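Long-range contacts in protein (endonuclease) (Salmonella typhimurium, PDB 1BYR), which is an endonuclease with a PLD-like domain, a two-subunit alpha/beta protein built round a mixed beta sheet in each chain: residues Gly13-Leu18 with Glu122-Ile127; Ile30-Tyr35 with Val56-Asp61; Ser36-Asp41 with Arg68-Ala73; Ser88-Gln93 with Gln142-Gln147. One frame throughout, in Å; residues are numbered along the deposited sequence.

Contact 1 (Gly13-Leu18 with Glu122-Ile127); sequences GSARVL and ENAVVI
Ala124 is the first residue of strand 122-127 to meet the helix that begins at Ser14: its CB lies 4.0 Å from CB of Ala15, one methyl against another. Two alanines suit this spot because the CA atoms of the pair are only 5.3 Å apart, which leaves little depth for larger side chains. The carbonyl O of Ala124 is met by a methyl of Leu18, CD2, at 3.6 Å. Val125 points to the other side of the strand, where it packs on Phe137 of the second subunit. At Val126 the side chain returns to the helix. Its CG2 wedges against the fork of Leu18, 3.5 Å from CG and 3.6 Å from CD1, and the first of these is tighter than ordinary carbon packing. With CG1 anti to the backbone N (chi1 176°), CG2 is the branch of Val126 that meets the leucine, and the two side chains interleave, each running past the other toward the opposite backbone. The axes of 14-18 and 122-127 come within 7.8 Å at 32°. Ala15 and Leu18 bring the start of helix 14-25 onto the side of the strand that carries Ala124 and Val126; strand 122-128 is flanked by 4-10 and 104-108.

Contact 2 (Ile30-Tyr35 with Val56-Asp61); sequences IRMMAY and VKIVID
Arg31 and Lys57 lie side by side, the flat guanidinium resting on the aliphatic stem of the lysine, whose CD sits 3.8 Å above its plane, over the centre. The bend of Arg31 at chi2 (-56°) swings the group across toward the neighbouring strand, and NH1 reaches Ile30 O at 3.1 Å from above the carbonyl plane; that oxygen also accepts Lys57 N. The two positive ends stay 4.2 Å apart (Arg31 NH2 to Lys57 NZ), a repulsion probably eased by the salt bridge of Arg31 to Asp55 and by a water that accepts from Lys57 NZ and, weakly, from Arg31 NH2. Beneath runs a ladder of five backbone hydrogen bonds in parallel register, the pairing expected inside the beta-alpha-beta unit of strand 29-34, helix 40-51 and strand 55-61. On the face turned to that helix the paired side chains lie shoulder to shoulder: Ile30 CG2 beside Val56 CG1 at 4.0 Å, the unbranched Met32 against both branches of Ile58, and small Ala34 leaving room for Ile60 CG2. On the arginine face, Met33 CG touches Val59 CG2 at 4.2 Å. Asp61 lies at the edge of the Tyr35 ring, its CB in the ring plane and OD2 3.5 Å from CE1; Gln93 N and Gly64 N hold its oxygens.

Contact 3 (Ser36-Asp41 with Arg68-Ala73); sequences SFTAPD and RASIAA
Thr38 and Phe37 meet Ala69, Ser70 and Ala73 where the loop after a beta strand packs on a helix, within the alpha/beta fold of this PLD-like protein: segment 36-41 carries the chain from strand 29-34 into helix 40-51, and segment 68-73 is the first part of helix 68-79. Thr38 and Ser70 are nearest in backbone, their CA atoms 4.9 Å apart, a closeness made possible by the short side chains on the helix.

Apolar packing does most of the joining. The methyl CG2 of Thr38 reaches CB of Ala69 at 3.9 Å. Thr38 OG1 takes the position between the backbone N and the carbonyl carbon (chi1 67°), and this leaves CG2 beside the backbone N, where it meets the helix. Deeper in, CB of Ala73 comes to 4.2 Å from CD2 of Phe37; alanine suits this spot, probably because its methyl has both the Phe37 ring and the Phe37 carbonyl close beside it.

Polar atoms enter in three ways. Ser70 OG touches the Thr38 methyl, CG2, at 3.4 Å, but its hydrogen bond goes to Asn65 OD1, which also receives Phe37 N, so one asparagine oxygen serves both segments. The carbonyl Phe37 O is buried with no partner in the model, facing instead the carbons Ser70 CA and Ala73 CB, each 3.7 Å away, probably at some energetic cost.

A water makes the polar link between the segments. It donates to Thr38 O at 2.6 Å and to Ala69 O at 3.0 Å, joining loop carbonyl to helix carbonyl.

Contact 4 (Ser88-Gln93 with Gln142-Gln147); sequences SNFPIQ and QDRWNQ
The Phe90 side chain runs nearly perpendicular to that of Arg144, yet their flat groups lie only 29° apart: ring atom CZ sits 3.4 Å above the guanidinium plane, offset toward its rim, and is 3.5 Å from NE. Phenylalanine suits the place because its flat ring can cover the charged group without competing for its N-H groups. These go to Asp143 OD2 (salt bridge from NH1, 2.8 Å), to Glu12 of the second subunit (salt bridge, also from NH1) and to Ser121 OG of the second subunit (hydrogen bond from NE). The bend of Arg144 at chi2 (40°) carries the guanidinium up to the ring, while NE2 of Gln93, hydrogen-bonded to Asp87, comes to 3.6 Å from Arg144 CB. On the side of the ring away from Arg144, Gln147 NE2 lies 3.8 Å from Phe90 CE1 and turns back to Asp143 O. Asn89 and Gln147 have amide planes 60° apart; Asn89 ND2 gives a bent hydrogen bond of 2.8 Å to Gln147 OE1, arriving in the carbonyl plane on a lone pair. The loop between strands 84-87 and 97-100 is thus fastened to the C-terminal end of helix 131-146, beside strand 84-87 and against the second subunit.

In the fold
Along the chain the first halves of contacts 1, 2 and 3 follow in order, and contact 1 closes only after both of the others. Contact 4 opens once contacts 2 and 3 have closed, and its segments alternate with those of contact 1. Contact 2 lies in the centre of the sheet; contact 3, about 13 Å away between centres, packs Phe37 against its Met32, Ile58 and Ile60. Contact 4, about 10 Å from contact 2, is joined to it by Asp61 and Gln93. Contacts 1 and 4, about 25 Å apart between centres, both touch the second subunit. Contacts 3 and 4 thus both touch contact 2, while contact 1 meets contact 3 through Arg16 and Asp41.

Contact 1 (Gly13-Leu18 with Glu122-Ile127)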
loop_
_atom_site.group_PDB
_atom_site.type_symbol
_atom_site.label_atom_id
_atom_site.label_comp_id
_atom_site.label_asym_id
_atom_site.label_seq_id
_atom_site.Cartn_x
_atom_site.Cartn_y
_atom_site.Cartn_z
ATOM N N GLY A 13 -5.421 -1.778 -15.015
ATOM C CA GLY A 13 -6.179 -0.565 -15.258
ATOM C C GLY A 13 -7.253 -0.312 -14.220
ATOM O O GLY A 13 -7.677 0.822 -14.016
ATOM N N SER A 14 -7.690 -1.361 -13.532
ATOM C CA SER A 14 -8.746 -1.209 -12.540
ATOM C C SER A 14 -8.357 -0.398 -11.297
ATOM O O SER A 14 -9.212 0.234 -10.675
ATOM C CB SER A 14 -9.270 -2.582 -12.123
ATOM O OG SER A 14 -8.205 -3.407 -11.705
ATOM N N ALA A 15 -7.079 -0.408 -10.933
ATOM C CA ALA A 15 -6.634 0.355 -9.764
ATOM C C ALA A 15 -6.789 1.856 -10.029
ATOM O O ALA A 15 -7.369 2.598 -9.231
ATOM C CB ALA A 15 -5.187 0.046 -9.448
ATOM N N ARG A 16 -6.263 2.302 -11.157
ATOM C CA ARG A 16 -6.337 3.702 -11.519
ATOM C C ARG A 16 -7.797 4.182 -11.509
ATOM O O ARG A 16 -8.124 5.192 -10.884
ATOM C CB ARG A 16 -5.699 3.899 -12.899
ATOM C CG ARG A 16 -5.924 5.256 -13.532
ATOM C CD ARG A 16 -5.890 5.136 -15.049
ATOM N NE ARG A 16 -4.902 6.041 -15.618
ATOM C CZ ARG A 16 -4.063 5.731 -16.599
ATOM N NH1 ARG A 16 -4.068 4.519 -17.123
ATOM N NH2 ARG A 16 -3.206 6.638 -17.043
ATOM N N VAL A 17 -8.673 3.453 -12.190
ATOM C CA VAL A 17 -10.080 3.832 -12.252
ATOM C C VAL A 17 -10.718 3.893 -10.869
ATOM O O VAL A 17 -11.493 4.805 -10.584
ATOM C CB VAL A 17 -10.880 2.866 -13.176
ATOM C CG1 VAL A 17 -12.354 3.192 -13.133
ATOM C CG2 VAL A 17 -10.384 3.007 -14.609
ATOM N N LEU A 18 -10.388 2.936 -10.002
ATOM C CA LEU A 18 -10.926 2.894 -8.642
ATOM C C LEU A 18 -10.471 4.095 -7.819
ATOM O O LEU A 18 -11.258 4.701 -7.084
ATOM C CB LEU A 18 -10.496 1.589 -7.940
ATOM C CG LEU A 18 -10.965 1.431 -6.495
ATOM C CD1 LEU A 18 -12.463 1.690 -6.414
ATOM C CD2 LEU A 18 -10.635 0.028 -5.986
ATOM N N GLU A 122 0.355 -3.493 -9.046
ATOM C CA GLU A 122 -0.077 -2.786 -7.844
ATOM C C GLU A 122 -1.476 -3.216 -7.490
ATOM O O GLU A 122 -2.158 -3.879 -8.262
ATOM C CB GLU A 122 -0.158 -1.259 -8.063
ATOM C CG GLU A 122 0.981 -0.615 -8.797
ATOM C CD GLU A 122 2.060 -0.121 -7.874
ATOM O OE1 GLU A 122 1.989 -0.409 -6.666
ATOM O OE2 GLU A 122 2.981 0.558 -8.365
ATOM N N ASN A 123 -1.899 -2.816 -6.298
ATOM C CA ASN A 123 -3.256 -3.061 -5.856
ATOM C C ASN A 123 -3.681 -1.800 -5.124
ATOM O O ASN A 123 -2.871 -1.144 -4.463
ATOM C CB ASN A 123 -3.341 -4.272 -4.913
ATOM C CG ASN A 123 -2.713 -4.012 -3.558
ATOM O OD1 ASN A 123 -1.501 -4.140 -3.390
ATOM N ND2 ASN A 123 -3.523 -3.633 -2.592
ATOM N N ALA A 124 -4.944 -1.420 -5.290
ATOM C CA ALA A 124 -5.503 -0.287 -4.581
ATOM C C ALA A 124 -6.827 -0.765 -4.042
ATOM O O ALA A 124 -7.575 -1.451 -4.747
ATOM C CB ALA A 124 -5.729 0.924 -5.540
ATOM N N VAL A 125 -7.113 -0.440 -2.782
ATOM C CA VAL A 125 -8.387 -0.811 -2.200
ATOM C C VAL A 125 -9.094 0.434 -1.696
ATOM O O VAL A 125 -8.454 1.411 -1.280
ATOM C CB VAL A 125 -8.221 -1.800 -1.011
ATOM C CG1 VAL A 125 -7.585 -3.088 -1.501
ATOM C CG2 VAL A 125 -7.387 -1.166 0.092
ATOM N N VAL A 126 -10.422 0.420 -1.786
ATOM C CA VAL A 126 -11.212 1.519 -1.268
ATOM C C VAL A 126 -12.169 0.920 -0.259
ATOM O O VAL A 126 -13.020 0.109 -0.607
ATOM C CB VAL A 126 -11.999 2.264 -2.375
ATOM C CG1 VAL A 126 -12.867 3.342 -1.738
ATOM C CG2 VAL A 126 -11.027 2.910 -3.375
ATOM N N ILE A 127 -11.979 1.289 1.007
ATOM C CA ILE A 127 -12.810 0.802 2.104
ATOM C C ILE A 127 -13.857 1.869 2.372
ATOM O O ILE A 127 -13.568 2.903 2.977
ATOM C CB ILE A 127 -11.959 0.562 3.390
ATOM C CG1 ILE A 127 -10.776 -0.356 3.065
ATOM C CG2 ILE A 127 -12.822 -0.066 4.485
ATOM C CD1 ILE A 127 -9.644 -0.303 4.080
#

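Contact 2 (Ile30-Tyr35 with Val56-Asp61)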
loop_
_atom_site.group_PDB
_atom_site.type_symbol
_atom_site.label_atom_id
_atom_site.label_comp_id
_atom_site.label_asym_id
_atom_site.label_seq_id
_atom_site.Cartn_x
_atom_site.Cartn_y
_atom_site.Cartn_z
ATOM N N ILE A 30 -11.418 15.573 1.408
ATOM C CA ILE A 30 -10.383 14.693 0.926
ATOM C C ILE A 30 -9.124 15.047 1.700
ATOM O O ILE A 30 -8.714 16.203 1.731
ATOM C CB ILE A 30 -10.108 14.913 -0.573
ATOM C CG1 ILE A 30 -11.255 14.354 -1.404
ATOM C CG2 ILE A 30 -8.805 14.220 -0.976
ATOM C CD1 ILE A 30 -10.943 14.296 -2.888
ATOM N N ARG A 31 -8.532 14.052 2.355
ATOM C CA ARG A 31 -7.293 14.246 3.105
ATOM C C ARG A 31 -6.370 13.218 2.481
ATOM O O ARG A 31 -6.566 12.030 2.672
ATOM C CB ARG A 31 -7.508 13.935 4.593
ATOM C CG ARG A 31 -8.299 15.006 5.352
ATOM C CD ARG A 31 -7.654 16.376 5.218
ATOM N NE ARG A 31 -8.412 17.414 5.912
ATOM C CZ ARG A 31 -9.199 18.300 5.311
ATOM N NH1 ARG A 31 -9.348 18.287 3.989
ATOM N NH2 ARG A 31 -9.835 19.211 6.036
ATOM N N MET A 32 -5.390 13.682 1.712
ATOM C CA MET A 32 -4.472 12.797 1.003
ATOM C C MET A 32 -3.016 12.795 1.478
ATOM O O MET A 32 -2.471 13.830 1.873
ATOM C CB MET A 32 -4.512 13.148 -0.488
ATOM C CG MET A 32 -3.672 12.266 -1.397
ATOM S SD MET A 32 -3.879 12.866 -3.076
ATOM C CE MET A 32 -3.337 11.563 -4.046
ATOM N N MET A 33 -2.398 11.609 1.427
ATOM C CA MET A 33 -1.001 11.405 1.806
ATOM C C MET A 33 -0.380 10.745 0.587
ATOM O O MET A 33 -0.950 9.804 0.029
ATOM C CB MET A 33 -0.867 10.419 2.988
ATOM C CG MET A 33 -1.604 10.791 4.280
ATOM S SD MET A 33 -1.295 9.610 5.639
ATOM C CE MET A 33 0.223 10.222 6.330
ATOM N N ALA A 34 0.788 11.218 0.160
ATOM C CA ALA A 34 1.424 10.616 -0.988
ATOM C C ALA A 34 2.933 10.615 -0.893
ATOM O O ALA A 34 3.521 11.449 -0.219
ATOM C CB ALA A 34 1.004 11.354 -2.243
ATOM N N TYR A 35 3.555 9.654 -1.570
ATOM C CA TYR A 35 5.009 9.592 -1.646
ATOM C C TYR A 35 5.162 10.270 -3.015
ATOM O O TYR A 35 4.845 11.443 -3.141
ATOM C CB TYR A 35 5.468 8.134 -1.673
ATOM C CG TYR A 35 6.939 7.937 -1.965
ATOM C CD1 TYR A 35 7.894 8.822 -1.482
ATOM C CD2 TYR A 35 7.370 6.859 -2.722
ATOM C CE1 TYR A 35 9.248 8.635 -1.751
ATOM C CE2 TYR A 35 8.720 6.664 -2.999
ATOM C CZ TYR A 35 9.657 7.551 -2.508
ATOM O OH TYR A 35 10.995 7.348 -2.766
ATOM N N VAL A 56 -10.253 19.906 0.124
ATOM C CA VAL A 56 -9.080 19.076 -0.159
ATOM C C VAL A 56 -7.768 19.580 0.464
ATOM O O VAL A 56 -7.387 20.742 0.293
ATOM C CB VAL A 56 -8.866 18.948 -1.705
ATOM C CG1 VAL A 56 -7.756 17.935 -2.005
ATOM C CG2 VAL A 56 -10.178 18.528 -2.395
ATOM N N LYS A 57 -7.085 18.704 1.206
ATOM C CA LYS A 57 -5.793 19.042 1.807
ATOM C C LYS A 57 -4.842 17.859 1.569
ATOM O O LYS A 57 -5.220 16.688 1.724
ATOM C CB LYS A 57 -5.952 19.338 3.303
ATOM C CG LYS A 57 -6.676 20.656 3.581
ATOM C CD LYS A 57 -6.552 21.069 5.032
ATOM C CE LYS A 57 -7.524 22.189 5.384
ATOM N NZ LYS A 57 -7.469 22.552 6.841
ATOM N N ILE A 58 -3.603 18.165 1.189
ATOM C CA ILE A 58 -2.627 17.135 0.860
ATOM C C ILE A 58 -1.240 17.294 1.489
ATOM O O ILE A 58 -0.692 18.393 1.539
ATOM C CB ILE A 58 -2.456 17.094 -0.679
ATOM C CG1 ILE A 58 -3.832 17.113 -1.337
ATOM C CG2 ILE A 58 -1.646 15.873 -1.111
ATOM C CD1 ILE A 58 -3.795 17.246 -2.848
ATOM N N VAL A 59 -0.680 16.194 1.996
ATOM C CA VAL A 59 0.674 16.215 2.557
ATOM C C VAL A 59 1.454 15.140 1.834
ATOM O O VAL A 59 1.037 13.979 1.803
ATOM C CB VAL A 59 0.713 15.903 4.069
ATOM C CG1 VAL A 59 0.294 17.125 4.838
ATOM C CG2 VAL A 59 -0.172 14.719 4.390
ATOM N N ILE A 60 2.570 15.528 1.227
ATOM C CA ILE A 60 3.383 14.579 0.484
ATOM C C ILE A 60 4.822 14.523 0.971
ATOM O O ILE A 60 5.289 15.418 1.671
ATOM C CB ILE A 60 3.386 14.939 -1.014
ATOM C CG1 ILE A 60 4.223 16.202 -1.252
ATOM C CG2 ILE A 60 1.958 15.178 -1.476
ATOM C CD1 ILE A 60 4.188 16.716 -2.707
ATOM N N ASP A 61 5.516 13.448 0.611
ATOM C CA ASP A 61 6.910 13.275 0.970
ATOM C C ASP A 61 7.732 14.355 0.279
ATOM O O ASP A 61 7.541 14.617 -0.915
ATOM C CB ASP A 61 7.410 11.900 0.510
ATOM C CG ASP A 61 8.851 11.682 0.866
ATOM O OD1 ASP A 61 9.134 11.525 2.065
ATOM O OD2 ASP A 61 9.689 11.673 -0.054
HETATM O O HOH W 1 -8.965 20.866 8.832
#

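Contact 3 (Ser36-Asp41 with Arg68-Ala73)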
loop_
_atom_site.group_PDB
_atom_site.type_symbol
_atom_site.label_atom_id
_atom_site.label_comp_id
_atom_site.label_asym_id
_atom_site.label_seq_id
_atom_site.Cartn_x
_atom_site.Cartn_y
_atom_site.Cartn_z
ATOM N N SER A 36 5.599 9.557 -4.042
ATOM C CA SER A 36 5.695 10.166 -5.368
ATOM C C SER A 36 4.325 10.718 -5.780
ATOM O O SER A 36 3.356 9.971 -5.879
ATOM C CB SER A 36 6.153 9.127 -6.369
ATOM O OG SER A 36 7.233 8.427 -5.828
ATOM N N PHE A 37 4.269 12.024 -6.049
ATOM C CA PHE A 37 3.037 12.734 -6.391
ATOM C C PHE A 37 3.190 13.337 -7.797
ATOM O O PHE A 37 3.627 14.479 -7.931
ATOM C CB PHE A 37 2.865 13.821 -5.318
ATOM C CG PHE A 37 1.556 14.557 -5.350
ATOM C CD1 PHE A 37 0.372 13.934 -4.979
ATOM C CD2 PHE A 37 1.522 15.908 -5.692
ATOM C CE1 PHE A 37 -0.832 14.646 -4.936
ATOM C CE2 PHE A 37 0.326 16.627 -5.655
ATOM C CZ PHE A 37 -0.849 15.996 -5.282
ATOM N N THR A 38 2.814 12.587 -8.835
ATOM C CA THR A 38 2.998 13.069 -10.215
ATOM C C THR A 38 1.918 12.827 -11.290
ATOM O O THR A 38 1.891 13.545 -12.294
ATOM C CB THR A 38 4.320 12.507 -10.830
ATOM O OG1 THR A 38 4.196 11.088 -10.992
ATOM C CG2 THR A 38 5.517 12.785 -9.934
ATOM N N ALA A 39 1.050 11.838 -11.107
ATOM C CA ALA A 39 0.038 11.520 -12.124
ATOM C C ALA A 39 -0.919 12.647 -12.528
ATOM O O ALA A 39 -1.787 13.049 -11.750
ATOM C CB ALA A 39 -0.764 10.296 -11.685
ATOM N N PRO A 40 -0.795 13.153 -13.771
ATOM C CA PRO A 40 -1.677 14.239 -14.221
ATOM C C PRO A 40 -3.169 13.943 -14.029
ATOM O O PRO A 40 -3.919 14.814 -13.611
ATOM C CB PRO A 40 -1.296 14.427 -15.693
ATOM C CG PRO A 40 0.118 13.944 -15.767
ATOM C CD PRO A 40 0.169 12.769 -14.819
ATOM N N ASP A 41 -3.585 12.712 -14.327
ATOM C CA ASP A 41 -4.979 12.298 -14.182
ATOM C C ASP A 41 -5.483 12.468 -12.740
ATOM O O ASP A 41 -6.617 12.905 -12.512
ATOM C CB ASP A 41 -5.128 10.843 -14.602
ATOM C CG ASP A 41 -4.461 9.891 -13.636
ATOM O OD1 ASP A 41 -3.217 9.917 -13.535
ATOM O OD2 ASP A 41 -5.183 9.119 -12.971
ATOM N N ARG A 68 10.950 16.971 -11.997
ATOM C CA ARG A 68 10.145 17.883 -12.805
ATOM C C ARG A 68 8.640 17.604 -12.770
ATOM O O ARG A 68 7.833 18.527 -12.592
ATOM C CB ARG A 68 10.634 17.861 -14.259
ATOM C CG ARG A 68 9.937 18.889 -15.139
ATOM C CD ARG A 68 10.564 20.266 -14.967
ATOM N NE ARG A 68 9.755 21.347 -15.538
ATOM C CZ ARG A 68 8.591 21.763 -15.046
ATOM N NH1 ARG A 68 8.075 21.193 -13.965
ATOM N NH2 ARG A 68 7.956 22.773 -15.627
ATOM N N ALA A 69 8.255 16.345 -12.942
ATOM C CA ALA A 69 6.845 15.989 -12.926
ATOM C C ALA A 69 6.230 16.304 -11.555
ATOM O O ALA A 69 5.082 16.772 -11.465
ATOM C CB ALA A 69 6.681 14.519 -13.265
ATOM N N SER A 70 6.998 16.069 -10.489
ATOM C CA SER A 70 6.515 16.354 -9.143
ATOM C C SER A 70 6.219 17.848 -9.020
ATOM O O SER A 70 5.151 18.243 -8.545
ATOM C CB SER A 70 7.548 15.944 -8.084
ATOM O OG SER A 70 7.606 14.537 -7.970
ATOM N N ILE A 71 7.159 18.676 -9.459
ATOM C CA ILE A 71 6.976 20.125 -9.389
ATOM C C ILE A 71 5.757 20.613 -10.197
ATOM O O ILE A 71 4.982 21.454 -9.731
ATOM C CB ILE A 71 8.266 20.845 -9.836
ATOM C CG1 ILE A 71 9.323 20.663 -8.736
ATOM C CG2 ILE A 71 7.986 22.318 -10.098
ATOM C CD1 ILE A 71 10.734 20.969 -9.186
ATOM N N ALA A 72 5.575 20.067 -11.397
ATOM C CA ALA A 72 4.435 20.421 -12.237
ATOM C C ALA A 72 3.117 20.126 -11.502
ATOM O O ALA A 72 2.211 20.954 -11.496
ATOM C CB ALA A 72 4.492 19.635 -13.550
ATOM N N ALA A 73 3.014 18.966 -10.862
ATOM C CA ALA A 73 1.791 18.616 -10.141
ATOM C C ALA A 73 1.588 19.481 -8.908
ATOM O O ALA A 73 0.480 19.940 -8.629
ATOM C CB ALA A 73 1.819 17.133 -9.738
HETATM O O HOH W 2 2.667 15.886 -13.034
#

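Contact 4 (Ser88-Gln93 with Gln142-Gln147)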
loop_
_atom_site.group_PDB
_atom_site.type_symbol
_atom_site.label_atom_id
_atom_site.label_comp_id
_atom_site.label_asym_id
_atom_site.label_seq_id
_atom_site.Cartn_x
_atom_site.Cartn_y
_atom_site.Cartn_z
ATOM N N SER A 88 9.279 16.237 5.481
ATOM C CA SER A 88 10.598 15.625 5.438
ATOM C C SER A 88 11.023 15.069 6.786
ATOM O O SER A 88 12.180 14.728 6.978
ATOM C CB SER A 88 11.631 16.667 5.000
ATOM O OG SER A 88 11.685 17.733 5.938
ATOM N N ASN A 89 10.088 14.995 7.720
ATOM C CA ASN A 89 10.409 14.500 9.047
ATOM C C ASN A 89 10.613 12.992 9.134
ATOM O O ASN A 89 10.960 12.468 10.187
ATOM C CB ASN A 89 9.346 14.960 10.038
ATOM C CG ASN A 89 9.532 16.419 10.430
ATOM O OD1 ASN A 89 10.644 16.962 10.345
ATOM N ND2 ASN A 89 8.458 17.068 10.852
ATOM N N PHE A 90 10.418 12.311 8.011
ATOM C CA PHE A 90 10.585 10.867 7.944
ATOM C C PHE A 90 11.534 10.520 6.792
ATOM O O PHE A 90 11.522 11.187 5.750
ATOM C CB PHE A 90 9.224 10.186 7.713
ATOM C CG PHE A 90 8.190 10.472 8.786
ATOM C CD1 PHE A 90 7.340 11.572 8.684
ATOM C CD2 PHE A 90 8.049 9.624 9.878
ATOM C CE1 PHE A 90 6.372 11.822 9.646
ATOM C CE2 PHE A 90 7.082 9.874 10.841
ATOM C CZ PHE A 90 6.238 10.982 10.718
ATOM N N PRO A 91 12.409 9.507 6.971
ATOM C CA PRO A 91 13.274 9.221 5.825
ATOM C C PRO A 91 12.404 9.175 4.563
ATOM O O PRO A 91 12.801 9.660 3.503
ATOM C CB PRO A 91 13.906 7.873 6.183
ATOM C CG PRO A 91 13.976 7.903 7.668
ATOM C CD PRO A 91 12.721 8.640 8.121
ATOM N N ILE A 92 11.223 8.576 4.687
ATOM C CA ILE A 92 10.256 8.511 3.585
ATOM C C ILE A 92 8.813 8.545 4.114
ATOM O O ILE A 92 8.450 7.725 4.958
ATOM C CB ILE A 92 10.382 7.198 2.739
ATOM C CG1 ILE A 92 11.813 7.000 2.230
ATOM C CG2 ILE A 92 9.422 7.262 1.534
ATOM C CD1 ILE A 92 11.920 5.861 1.247
ATOM N N GLN A 93 8.007 9.520 3.675
ATOM C CA GLN A 93 6.589 9.554 4.054
ATOM C C GLN A 93 6.041 8.684 2.936
ATOM O O GLN A 93 5.657 9.172 1.870
ATOM C CB GLN A 93 5.983 10.958 3.962
ATOM C CG GLN A 93 4.765 11.130 4.856
ATOM C CD GLN A 93 3.850 12.258 4.411
ATOM O OE1 GLN A 93 3.094 12.126 3.464
ATOM N NE2 GLN A 93 3.930 13.367 5.103
ATOM N N GLN A 142 -3.264 13.834 9.972
ATOM C CA GLN A 142 -3.103 15.069 10.733
ATOM C C GLN A 142 -1.719 15.229 11.345
ATOM O O GLN A 142 -1.142 16.325 11.343
ATOM C CB GLN A 142 -4.157 15.121 11.829
ATOM C CG GLN A 142 -4.264 16.464 12.488
ATOM C CD GLN A 142 -4.802 17.505 11.552
ATOM O OE1 GLN A 142 -4.175 18.533 11.307
ATOM N NE2 GLN A 142 -5.974 17.250 11.000
ATOM N N ASP A 143 -1.187 14.132 11.878
ATOM C CA ASP A 143 0.138 14.154 12.483
ATOM C C ASP A 143 1.220 14.478 11.453
ATOM O O ASP A 143 2.150 15.224 11.734
ATOM C CB ASP A 143 0.440 12.802 13.134
ATOM C CG ASP A 143 1.783 12.787 13.800
ATOM O OD1 ASP A 143 1.868 13.289 14.937
ATOM O OD2 ASP A 143 2.751 12.294 13.184
ATOM N N ARG A 144 1.102 13.909 10.259
ATOM C CA ARG A 144 2.073 14.152 9.196
ATOM C C ARG A 144 1.905 15.557 8.630
ATOM O O ARG A 144 2.882 16.233 8.352
ATOM C CB ARG A 144 1.896 13.119 8.083
ATOM C CG ARG A 144 2.636 11.768 8.312
ATOM C CD ARG A 144 2.572 11.267 9.761
ATOM N NE ARG A 144 3.068 9.889 9.879
ATOM C CZ ARG A 144 3.123 9.193 11.015
ATOM N NH1 ARG A 144 2.720 9.737 12.155
ATOM N NH2 ARG A 144 3.547 7.932 11.002
ATOM N N TRP A 145 0.661 15.994 8.460
ATOM C CA TRP A 145 0.375 17.341 7.953
ATOM C C TRP A 145 0.941 18.414 8.894
ATOM O O TRP A 145 1.614 19.355 8.463
ATOM C CB TRP A 145 -1.142 17.522 7.804
ATOM C CG TRP A 145 -1.594 18.944 7.612
ATOM C CD1 TRP A 145 -2.010 19.812 8.589
ATOM C CD2 TRP A 145 -1.711 19.658 6.374
ATOM N NE1 TRP A 145 -2.373 21.009 8.035
ATOM C CE2 TRP A 145 -2.196 20.943 6.678
ATOM C CE3 TRP A 145 -1.450 19.329 5.042
ATOM C CZ2 TRP A 145 -2.431 21.909 5.690
ATOM C CZ3 TRP A 145 -1.682 20.293 4.060
ATOM C CH2 TRP A 145 -2.168 21.563 4.389
ATOM N N ASN A 146 0.681 18.249 10.184
ATOM C CA ASN A 146 1.138 19.197 11.193
ATOM C C ASN A 146 2.635 19.479 11.205
ATOM O O ASN A 146 3.057 20.520 11.697
ATOM C CB ASN A 146 0.678 18.743 12.581
ATOM C CG ASN A 146 -0.831 18.881 12.756
ATOM O OD1 ASN A 146 -1.498 19.500 11.936
ATOM N ND2 ASN A 146 -1.357 18.304 13.823
ATOM N N GLN A 147 3.446 18.574 10.670
ATOM C CA GLN A 147 4.879 18.831 10.648
ATOM C C GLN A 147 5.378 19.035 9.226
ATOM O O GLN A 147 6.564 18.830 8.927
ATOM C CB GLN A 147 5.647 17.687 11.310
ATOM C CG GLN A 147 5.364 16.334 10.750
ATOM C CD GLN A 147 5.764 15.256 11.712
ATOM O OE1 GLN A 147 6.905 15.206 12.180
ATOM N NE2 GLN A 147 4.837 14.378 12.026
HETATM O O HOH W 3 8.406 18.718 7.012
#